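PDB 4YE0: stress-induced protein 1 from Caenorhabditis elegans, which is a small heat shock protein that probably binds unfolded proteins as a chaperone, its activity regulated by pH-dependent conformational changes. Local coordinates for residues Gly40-Lys45 with Gly49-Ser54; Ile70-Val73 with Gln79-Ile82. All blocks are in the same frame, centred on the assembly; numbering follows the deposited sequence.

Contact 1 of 2, residues Gly40-Lys45 with Gly49-Ser54. With SO4 (sulfate ion), chain C.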
# COMPACT_ATOMS: atom_id res chain seq x y z
N GLY A 40 -6.00 5.91 2.77
CA GLY A 40 -5.67 4.95 3.81
C GLY A 40 -4.31 5.27 4.38
O GLY A 40 -3.37 5.54 3.63
N HIS A 41 -4.20 5.27 5.71
CA HIS A 41 -2.91 5.44 6.36
C HIS A 41 -2.75 4.48 7.53
O HIS A 41 -3.53 4.51 8.49
CB HIS A 41 -2.71 6.88 6.84
CG HIS A 41 -1.33 7.15 7.37
ND1 HIS A 41 -1.08 7.95 8.47
CD2 HIS A 41 -0.12 6.70 6.96
CE1 HIS A 41 0.21 7.99 8.70
NE2 HIS A 41 0.82 7.24 7.80
N HIS A 42 -1.76 3.61 7.42
CA HIS A 42 -1.40 2.70 8.49
C HIS A 42 0.04 3.01 8.92
O HIS A 42 0.93 3.10 8.08
CB HIS A 42 -1.53 1.26 8.04
CG HIS A 42 -0.86 0.28 8.94
ND1 HIS A 42 -1.46 -0.21 10.09
CD2 HIS A 42 0.37 -0.29 8.89
CE1 HIS A 42 -0.64 -1.04 10.69
NE2 HIS A 42 0.48 -1.11 9.99
N GLU A 43 0.24 3.16 10.23
CA GLU A 43 1.54 3.51 10.79
C GLU A 43 1.71 2.80 12.12
O GLU A 43 1.02 3.11 13.10
CB GLU A 43 1.63 5.02 10.97
CG GLU A 43 2.99 5.53 11.44
CD GLU A 43 3.11 7.04 11.35
OE1 GLU A 43 2.08 7.73 11.54
OE2 GLU A 43 4.23 7.53 11.10
N VAL A 44 2.63 1.83 12.15
CA VAL A 44 2.86 1.00 13.33
C VAL A 44 4.30 1.14 13.81
O VAL A 44 5.21 1.33 13.01
CB VAL A 44 2.51 -0.49 13.02
CG1 VAL A 44 3.66 -1.44 13.34
CG2 VAL A 44 1.25 -0.90 13.76
N LYS A 45 4.50 1.03 15.12
CA LYS A 45 5.83 1.01 15.71
C LYS A 45 6.15 -0.36 16.30
O LYS A 45 5.27 -1.17 16.59
CB LYS A 45 5.98 2.09 16.79
CG LYS A 45 7.02 3.17 16.50
CD LYS A 45 6.89 3.83 15.14
CE LYS A 45 5.73 4.81 15.07
NZ LYS A 45 5.72 5.53 13.77
N GLY A 49 11.94 -1.81 14.63
CA GLY A 49 11.85 -0.76 13.62
C GLY A 49 10.41 -0.29 13.52
O GLY A 49 9.74 -0.14 14.54
N PHE A 50 9.93 -0.05 12.30
CA PHE A 50 8.52 0.32 12.11
C PHE A 50 7.99 0.01 10.71
O PHE A 50 8.75 -0.28 9.79
CB PHE A 50 8.30 1.80 12.45
CG PHE A 50 8.72 2.76 11.37
CD1 PHE A 50 7.84 3.09 10.35
CD2 PHE A 50 9.98 3.34 11.39
CE1 PHE A 50 8.22 3.98 9.35
CE2 PHE A 50 10.36 4.23 10.40
CZ PHE A 50 9.48 4.55 9.38
N SER A 51 6.67 0.09 10.58
CA SER A 51 5.98 -0.16 9.32
C SER A 51 4.97 0.95 9.05
O SER A 51 4.30 1.43 9.96
CB SER A 51 5.26 -1.51 9.36
OG SER A 51 4.48 -1.69 8.19
N LYS A 52 4.85 1.32 7.79
CA LYS A 52 4.05 2.46 7.39
C LYS A 52 3.53 2.20 5.98
O LYS A 52 4.29 1.82 5.09
CB LYS A 52 4.94 3.71 7.45
CG LYS A 52 4.31 5.02 7.01
CD LYS A 52 5.37 6.12 7.03
CE LYS A 52 4.96 7.36 6.23
NZ LYS A 52 4.38 8.43 7.09
N ARG A 53 2.22 2.38 5.79
CA ARG A 53 1.55 2.16 4.51
C ARG A 53 0.59 3.29 4.26
O ARG A 53 0.05 3.88 5.19
CB ARG A 53 0.72 0.87 4.54
CG ARG A 53 1.49 -0.41 4.38
CD ARG A 53 0.54 -1.56 4.09
NE ARG A 53 -0.39 -1.83 5.19
CZ ARG A 53 -0.06 -2.46 6.32
NH1 ARG A 53 1.18 -2.87 6.53
NH2 ARG A 53 -0.98 -2.67 7.25
N SER A 54 0.34 3.57 2.99
CA SER A 54 -0.47 4.70 2.59
C SER A 54 -0.99 4.51 1.18
O SER A 54 -0.34 3.87 0.35
CB SER A 54 0.35 5.99 2.63
OG SER A 54 0.51 6.47 3.95
S SO4 C . 2.23 -4.08 9.73
O1 SO4 C . 1.10 -4.20 10.67
O2 SO4 C . 2.37 -2.67 9.31
O3 SO4 C . 2.00 -4.93 8.54
O4 SO4 C . 3.48 -4.51 10.40
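His42 and Arg53, like Val44 and Ser51, are hydrogen-bonded pairs of two strands that run antiparallel (179°) with axes 4.6 Å apart. Arg53 N gives a nearly straight bond to His42 O (2.7 Å), and Val44 N another to Ser51 O (2.8 Å). On the face that carries His42, Ser51 and Arg53, the Arg53 guanidinium lies flat on the imidazole, planes 13° apart and centres separated by 4.0 Å, with NH2 over the rim of the ring near CD2. The bend of the Arg53 chain at chi3 (-63°) folds the group back over His42 and brings NH1 to a sulfate, probably from the crystallisation liquor, where it bonds O3 at 3.0 Å and, weakly, O2. Ser51 OG donates to O2 at 2.6 Å; the bond from His42 NE2 to O2 is bent and suspiciously short at 2.5 Å. Beyond the pair, Glu26 accepts from His42 ND1, and Ala21 O holds Arg53 NH2. On the other face Glu43, Lys45 and Lys52 form only a loose charged group. Residues 49-54 also pair antiparallel with a strand of the second subunit, as in metazoan alpha-crystallin dimers. In this crystal NE2 and ND1 both appear as donors, which would suit a protonated His42.

Contact 2 of 2, residues Ile70-Val73 with Gln79-Ile82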
# COMPACT_ATOMS: atom_id res chain seq x y z
N ILE A 70 -24.91 9.37 -1.93
CA ILE A 70 -23.71 8.56 -2.08
C ILE A 70 -23.55 7.70 -0.82
O ILE A 70 -23.79 8.18 0.29
CB ILE A 70 -22.47 9.45 -2.31
CG1 ILE A 70 -21.28 8.61 -2.78
CG2 ILE A 70 -22.10 10.24 -1.06
CD1 ILE A 70 -20.32 9.40 -3.65
N HIS A 71 -23.18 6.44 -1.01
CA HIS A 71 -23.09 5.50 0.11
C HIS A 71 -21.80 4.69 0.04
O HIS A 71 -21.45 4.17 -1.02
CB HIS A 71 -24.31 4.57 0.11
CG HIS A 71 -24.57 3.92 1.43
ND1 HIS A 71 -24.22 2.61 1.70
CD2 HIS A 71 -25.14 4.40 2.56
CE1 HIS A 71 -24.57 2.31 2.94
NE2 HIS A 71 -25.13 3.38 3.48
N THR A 72 -21.12 4.58 1.17
CA THR A 72 -19.82 3.91 1.25
C THR A 72 -19.93 2.73 2.21
O THR A 72 -20.37 2.89 3.34
CB THR A 72 -18.75 4.90 1.78
OG1 THR A 72 -18.64 6.02 0.90
CG2 THR A 72 -17.40 4.23 1.90
N VAL A 73 -19.54 1.54 1.75
CA VAL A 73 -19.49 0.36 2.62
C VAL A 73 -18.21 -0.45 2.39
O VAL A 73 -17.70 -0.51 1.27
CB VAL A 73 -20.71 -0.58 2.45
CG1 VAL A 73 -22.00 0.07 2.94
CG2 VAL A 73 -20.86 -1.04 1.01
N GLN A 79 -13.31 -5.24 0.83
CA GLN A 79 -13.61 -4.54 -0.41
C GLN A 79 -14.54 -3.39 -0.09
O GLN A 79 -15.61 -3.59 0.47
CB GLN A 79 -14.29 -5.47 -1.41
CG GLN A 79 -14.61 -4.80 -2.75
CD GLN A 79 -15.43 -5.69 -3.66
OE1 GLN A 79 -16.54 -6.08 -3.32
NE2 GLN A 79 -14.88 -6.01 -4.83
N MET A 80 -14.12 -2.18 -0.44
CA MET A 80 -14.97 -1.01 -0.28
C MET A 80 -15.78 -0.81 -1.55
O MET A 80 -15.24 -0.91 -2.66
CB MET A 80 -14.14 0.24 -0.01
CG MET A 80 -14.97 1.46 0.36
SD MET A 80 -13.93 2.84 0.89
CE MET A 80 -13.20 3.23 -0.67
N THR A 81 -17.07 -0.54 -1.40
CA THR A 81 -17.86 -0.10 -2.54
C THR A 81 -18.52 1.24 -2.22
O THR A 81 -19.07 1.44 -1.14
CB THR A 81 -18.87 -1.15 -3.04
OG1 THR A 81 -19.66 -0.60 -4.10
CG2 THR A 81 -19.79 -1.61 -1.94
N ILE A 82 -18.41 2.15 -3.18
CA ILE A 82 -19.03 3.45 -3.08
C ILE A 82 -20.03 3.52 -4.22
O ILE A 82 -19.66 3.31 -5.37
CB ILE A 82 -17.99 4.57 -3.23
CG1 ILE A 82 -16.94 4.47 -2.12
CG2 ILE A 82 -18.68 5.93 -3.20
CD1 ILE A 82 -15.73 5.35 -2.32
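Thr72 faces Ile82 as a non-hydrogen-bonded pair of the antiparallel hairpin, their CA atoms 4.4 Å apart. From Thr72 CB the side chain forks along the same side of the sheet as Ile82. Its OG1 branch lies against the isoleucine, 3.8 Å from Ile82 CG1, and the methyl CG2, placed anti to the backbone N, crosses to Met80, 3.9 Å from SD. An alanine here would remove both branches and is likely to leave Met80 SD and Ile82 CG1 without their neighbour on this strand. Beside Thr72, Ile70 CG1 meets Ile82 CG2 at 3.8 Å, adding an aliphatic contact from the loop just before the strand. Val73 and Thr81 point to the other face, side by side, their CG2 methyls doubtfully close. Their backbones are joined both ways: Val73 N to Thr81 O at 2.9 Å and Thr81 N to Val73 O at 2.7 Å. Met80 and Ile82 continue inward onto Ile38 of strand 35-45, and Val29 touches both Thr72 and Met80. The edge strand thus contributes a half-polar side chain to the inner face of the immunoglobulin-like alpha-crystallin sandwich, where the contact is through aliphatic carbons, a sulfur and the threonine hydroxyl oxygen, while backbone bonds supply the polar grip.

From the N terminus the chain first lays down strands 6-8 and 12-18, then 27-32, before strand 35-45 turns back into strand 49-60. Contact 1 closes that hairpin across a three-residue turn, far out from the body of the chain. Only afterwards does the chain cross to the other sheet, where contact 2 closes the hairpin of strands 71-74 and 79-85 across the four residues 75-78. The two closures therefore follow in series, neither nesting nor crossing, with centres about 24 Å apart. Each belongs to a different sheet of the sandwich: contact 1 ties together the projecting arm used in dimer pairing, contact 2 fastens edge strand 71-74 to the body of the domain.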